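Local atomic coordinates of benzoylformate Decarboxylase (Polynucleobacter necessarius, PDB entry 4K9Q), a protein that probably catalyses the thiamine diphosphate- and magnesium-dependent decarboxylation of benzoylformate to benzaldehyde and carbon dioxide. Residues K365-V370 and P422-M427; G409-E414 and T447-V452. All blocks are in the same frame, centred on the assembly; numbering follows the deposited sequence.

Both contacts belong to the parallel sheet of the C-terminal thiamine diphosphate-binding region, and both are largely buried. Contact 1 lies within the sheet: 365-370 and 422-427 lie on neighbouring strands, 368-372 and 423-428, joined by backbone hydrogen bonds, with aliphatic side chains on both faces. Contact 2 lies between layers: Ala-411 and Leu-412 of helix 403-417 meet Thr-447, just before strand 449-455, and Val-449, its first residue, mainly through carbon-carbon contacts. The two share their surroundings, because Thr-425 bonds through its backbone to strand 449-455, while Val-370 packs on Leu-410 of the helix. Contact 1 also extends toward the cofactor through Leu-426, whereas contact 2 stays away from the annotated sites.

Contact 1: K365-V370 and P422-M427; sequences KEIVLV and PVVTLM
Val-423 and Val-370 meet diagonally across two parallel strands because their methyls lean toward each other. In Val-423, CG1 is anti to the backbone N (chi1 179°) and leans forward along its strand; in Val-370, CG2 lies beside its own N and leans back, so Val-423 CG1 and Val-370 CG2 come within 3.7 Å. On the other face Leu-369 extends forward with CG anti to N while Leu-426 folds back beside its N (chi1 -50°), bringing Leu-369 CD1 to 4.0 Å from Leu-426 CD1. Beta-branched Val-370, Val-423 and Thr-425 face helix 403-417, while Val-368, on the same face, packs on Arg-421. The second face carries Val-424 as well as these leucines, whose flexible chains let the two CD1 atoms meet across the strands; Leu-369 also reaches Phe-384, and Val-424 touches Tyr-508.

Val-424 is gripped twice by the neighbouring strand: its N donates to Val-368 O at 2.8 Å, and its O accepts from Val-370 N at 2.9 Å. The pairing begins with an almost perfectly straight bond from Val-368 N to Pro-422 O (2.9 Å, 179° at the hydrogen) and ends with Leu-426 N on Val-370 O (2.8 Å). Proline fits this first position, since its carbonyl is all that the pairing requires, and its ring CD rests 3.6 Å from Glu-366 O. The Glu-366 carboxylate instead makes a salt bridge to Arg-419.

Thr-425 lies alongside Val-370, its OG1 3.9 Å from Val-370 CB, and this buried hydroxyl has no polar partner in the model. The backbone bonds therefore supply the polar cohesion and the aliphatic faces exclude water; strand 423-428, held in this way, ends immediately before Asp-429, a magnesium ligand in the GDG motif of thiamine diphosphate enzymes.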
# COMPACT_ATOMS: atom_id res chain seq x y z
N LYS A 365 -37.05 -28.15 16.66
CA LYS A 365 -35.75 -28.64 17.09
C LYS A 365 -34.63 -28.18 16.16
O LYS A 365 -33.55 -27.82 16.62
CB LYS A 365 -35.76 -30.16 17.23
N GLU A 366 -34.89 -28.17 14.85
CA GLU A 366 -33.85 -27.78 13.90
C GLU A 366 -34.09 -26.42 13.23
O GLU A 366 -34.90 -26.30 12.30
CB GLU A 366 -33.65 -28.86 12.84
CG GLU A 366 -33.03 -30.12 13.39
CD GLU A 366 -32.28 -30.89 12.33
OE1 GLU A 366 -31.37 -31.66 12.70
OE2 GLU A 366 -32.59 -30.72 11.13
N ILE A 367 -33.37 -25.41 13.71
CA ILE A 367 -33.36 -24.09 13.09
C ILE A 367 -31.91 -23.65 12.92
O ILE A 367 -31.00 -24.25 13.49
CB ILE A 367 -34.11 -23.02 13.94
CG1 ILE A 367 -33.40 -22.79 15.28
CG2 ILE A 367 -35.56 -23.42 14.16
CD1 ILE A 367 -33.95 -21.59 16.04
N VAL A 368 -31.71 -22.63 12.09
CA VAL A 368 -30.45 -21.89 12.09
C VAL A 368 -30.75 -20.59 12.81
O VAL A 368 -31.79 -19.99 12.57
CB VAL A 368 -29.96 -21.62 10.66
CG1 VAL A 368 -28.76 -20.68 10.67
CG2 VAL A 368 -29.60 -22.94 9.96
N LEU A 369 -29.87 -20.18 13.73
CA LEU A 369 -30.08 -18.96 14.50
C LEU A 369 -28.97 -17.97 14.17
O LEU A 369 -27.79 -18.30 14.28
CB LEU A 369 -30.07 -19.27 16.00
CG LEU A 369 -30.36 -18.04 16.87
CD1 LEU A 369 -31.79 -17.60 16.69
CD2 LEU A 369 -30.09 -18.34 18.35
N VAL A 370 -29.36 -16.76 13.78
CA VAL A 370 -28.42 -15.69 13.46
C VAL A 370 -28.74 -14.50 14.36
O VAL A 370 -29.90 -14.27 14.70
CB VAL A 370 -28.58 -15.28 11.99
CG1 VAL A 370 -27.65 -14.12 11.63
CG2 VAL A 370 -28.31 -16.48 11.08
N PRO A 422 -35.33 -23.53 8.75
CA PRO A 422 -35.61 -22.08 8.71
C PRO A 422 -34.46 -21.31 9.36
O PRO A 422 -33.84 -21.82 10.29
CB PRO A 422 -36.88 -21.94 9.54
CG PRO A 422 -36.90 -23.13 10.44
CD PRO A 422 -36.26 -24.24 9.65
N VAL A 423 -34.16 -20.12 8.86
CA VAL A 423 -33.13 -19.29 9.48
C VAL A 423 -33.81 -18.18 10.29
O VAL A 423 -34.41 -17.27 9.71
CB VAL A 423 -32.19 -18.66 8.45
CG1 VAL A 423 -31.14 -17.78 9.14
CG2 VAL A 423 -31.53 -19.74 7.59
N VAL A 424 -33.73 -18.27 11.61
CA VAL A 424 -34.35 -17.28 12.48
C VAL A 424 -33.29 -16.24 12.85
O VAL A 424 -32.23 -16.58 13.36
CB VAL A 424 -34.89 -17.94 13.74
CG1 VAL A 424 -35.50 -16.91 14.67
CG2 VAL A 424 -35.95 -18.99 13.37
N THR A 425 -33.59 -14.97 12.59
CA THR A 425 -32.57 -13.92 12.69
C THR A 425 -33.00 -12.83 13.68
O THR A 425 -34.00 -12.13 13.44
CB THR A 425 -32.28 -13.33 11.29
OG1 THR A 425 -31.97 -14.41 10.38
CG2 THR A 425 -31.10 -12.38 11.34
N LEU A 426 -32.26 -12.69 14.78
CA LEU A 426 -32.59 -11.74 15.84
C LEU A 426 -31.88 -10.42 15.56
O LEU A 426 -30.65 -10.35 15.62
CB LEU A 426 -32.12 -12.29 17.19
CG LEU A 426 -32.53 -13.73 17.51
CD1 LEU A 426 -31.86 -14.24 18.80
CD2 LEU A 426 -34.05 -13.88 17.57
N MET A 427 -32.64 -9.38 15.23
CA MET A 427 -32.05 -8.13 14.73
C MET A 427 -32.41 -6.94 15.61
O MET A 427 -33.56 -6.79 16.01
CB MET A 427 -32.58 -7.82 13.32
CG MET A 427 -32.20 -8.81 12.24
SD MET A 427 -30.42 -8.86 11.95
CE MET A 427 -30.04 -7.13 11.67

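Contact 2: G409-E414 and T447-V452; sequences GLALGE and THVIYV
Ala-411 presses its methyl against the pair formed by Thr-447, just before strand 449-455, and Val-449, its first residue, with CB 3.5 Å from Thr-447 CB and equally 3.5 Å from Val-449 CG2. Both approaches are tighter than ordinary van der Waals contact, which suits alanine: its small side chain allows the helix to come close to the strand. One residue on, Leu-412 crosses Thr-447 at a slant and places CD2 3.6 Å from Thr-447 CG2.

The next shell fixes these groups. Thr-447 holds OG1 between its backbone N and carbonyl carbon (chi1 55°), where the hydroxyl donates to Gly-442 O, leaving methyl CG2 for the helix. Val-449 has both branches occupied: CG2 meets Ala-411, while CG1 sits 3.5 Å above one face of the Tyr-451 ring, offset toward the rim. The hydroxyl of Tyr-451 then returns to helix 403-417, hydrogen-bonding to Leu-404 O, and Ala-411 also packs on Val-423 of the adjacent strand.

Helix 403-417 is thus seated on the sheet as a layer of an alpha/beta fold. Cohesion across this junction is apolar and depends on close fit, while the nearby hydroxyls spend their polarity on backbone carbonyls.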
# COMPACT_ATOMS: atom_id res chain seq x y z
N GLY A 409 -27.92 -15.80 2.85
CA GLY A 409 -26.93 -16.72 2.32
C GLY A 409 -26.98 -18.08 3.01
O GLY A 409 -26.86 -19.12 2.37
N LEU A 410 -27.15 -18.06 4.34
CA LEU A 410 -27.28 -19.30 5.11
C LEU A 410 -28.52 -20.07 4.66
O LEU A 410 -28.48 -21.29 4.51
CB LEU A 410 -27.33 -19.00 6.63
CG LEU A 410 -25.99 -18.54 7.22
CD1 LEU A 410 -26.15 -17.83 8.57
CD2 LEU A 410 -25.01 -19.72 7.31
N ALA A 411 -29.60 -19.34 4.41
CA ALA A 411 -30.83 -19.94 3.89
C ALA A 411 -30.64 -20.58 2.51
O ALA A 411 -31.15 -21.68 2.25
CB ALA A 411 -31.97 -18.91 3.86
N LEU A 412 -29.93 -19.90 1.62
CA LEU A 412 -29.60 -20.47 0.32
C LEU A 412 -28.82 -21.78 0.51
O LEU A 412 -29.03 -22.75 -0.22
CB LEU A 412 -28.79 -19.48 -0.53
CG LEU A 412 -29.55 -18.26 -1.07
CD1 LEU A 412 -28.59 -17.32 -1.77
CD2 LEU A 412 -30.69 -18.67 -2.02
N GLY A 413 -27.95 -21.79 1.51
CA GLY A 413 -27.18 -22.98 1.86
C GLY A 413 -28.06 -24.14 2.31
O GLY A 413 -27.78 -25.30 1.98
N GLU A 414 -29.09 -23.85 3.09
CA GLU A 414 -30.05 -24.87 3.52
C GLU A 414 -30.74 -25.51 2.33
O GLU A 414 -31.08 -26.68 2.36
CB GLU A 414 -31.08 -24.28 4.48
CG GLU A 414 -30.50 -23.92 5.84
CD GLU A 414 -29.87 -25.14 6.51
OE1 GLU A 414 -30.61 -26.07 6.86
OE2 GLU A 414 -28.62 -25.16 6.66
N THR A 447 -36.19 -17.56 0.08
CA THR A 447 -35.52 -18.17 1.22
C THR A 447 -36.40 -18.14 2.46
O THR A 447 -37.15 -17.18 2.69
CB THR A 447 -34.16 -17.48 1.56
OG1 THR A 447 -34.38 -16.08 1.77
CG2 THR A 447 -33.16 -17.66 0.42
N HIS A 448 -36.31 -19.20 3.27
CA HIS A 448 -37.08 -19.25 4.50
C HIS A 448 -36.27 -18.59 5.61
O HIS A 448 -35.42 -19.21 6.24
CB HIS A 448 -37.43 -20.69 4.87
CG HIS A 448 -38.51 -20.80 5.89
ND1 HIS A 448 -39.00 -22.01 6.34
CD2 HIS A 448 -39.20 -19.85 6.57
CE1 HIS A 448 -39.94 -21.80 7.24
NE2 HIS A 448 -40.09 -20.50 7.39
N VAL A 449 -36.53 -17.30 5.80
CA VAL A 449 -35.79 -16.48 6.75
C VAL A 449 -36.79 -15.66 7.54
O VAL A 449 -37.68 -15.04 6.96
CB VAL A 449 -34.82 -15.51 6.02
CG1 VAL A 449 -34.10 -14.60 7.03
CG2 VAL A 449 -33.80 -16.28 5.18
N ILE A 450 -36.63 -15.66 8.85
CA ILE A 450 -37.56 -14.98 9.73
C ILE A 450 -36.80 -13.94 10.53
O ILE A 450 -35.99 -14.29 11.40
CB ILE A 450 -38.23 -15.98 10.70
CG1 ILE A 450 -38.96 -17.07 9.92
CG2 ILE A 450 -39.20 -15.25 11.64
CD1 ILE A 450 -39.43 -18.21 10.78
N TYR A 451 -37.04 -12.67 10.22
CA TYR A 451 -36.38 -11.59 10.93
C TYR A 451 -37.24 -11.16 12.09
O TYR A 451 -38.38 -10.73 11.90
CB TYR A 451 -36.15 -10.40 10.01
CG TYR A 451 -35.19 -10.67 8.89
CD1 TYR A 451 -35.63 -10.77 7.58
CD2 TYR A 451 -33.83 -10.82 9.15
CE1 TYR A 451 -34.74 -11.01 6.54
CE2 TYR A 451 -32.93 -11.07 8.13
CZ TYR A 451 -33.39 -11.16 6.83
OH TYR A 451 -32.50 -11.40 5.80
N VAL A 452 -36.72 -11.30 13.31
CA VAL A 452 -37.40 -10.77 14.48
C VAL A 452 -36.66 -9.52 14.91
O VAL A 452 -35.49 -9.59 15.32
CB VAL A 452 -37.45 -11.79 15.64
CG1 VAL A 452 -38.22 -11.22 16.82
CG2 VAL A 452 -38.09 -13.10 15.16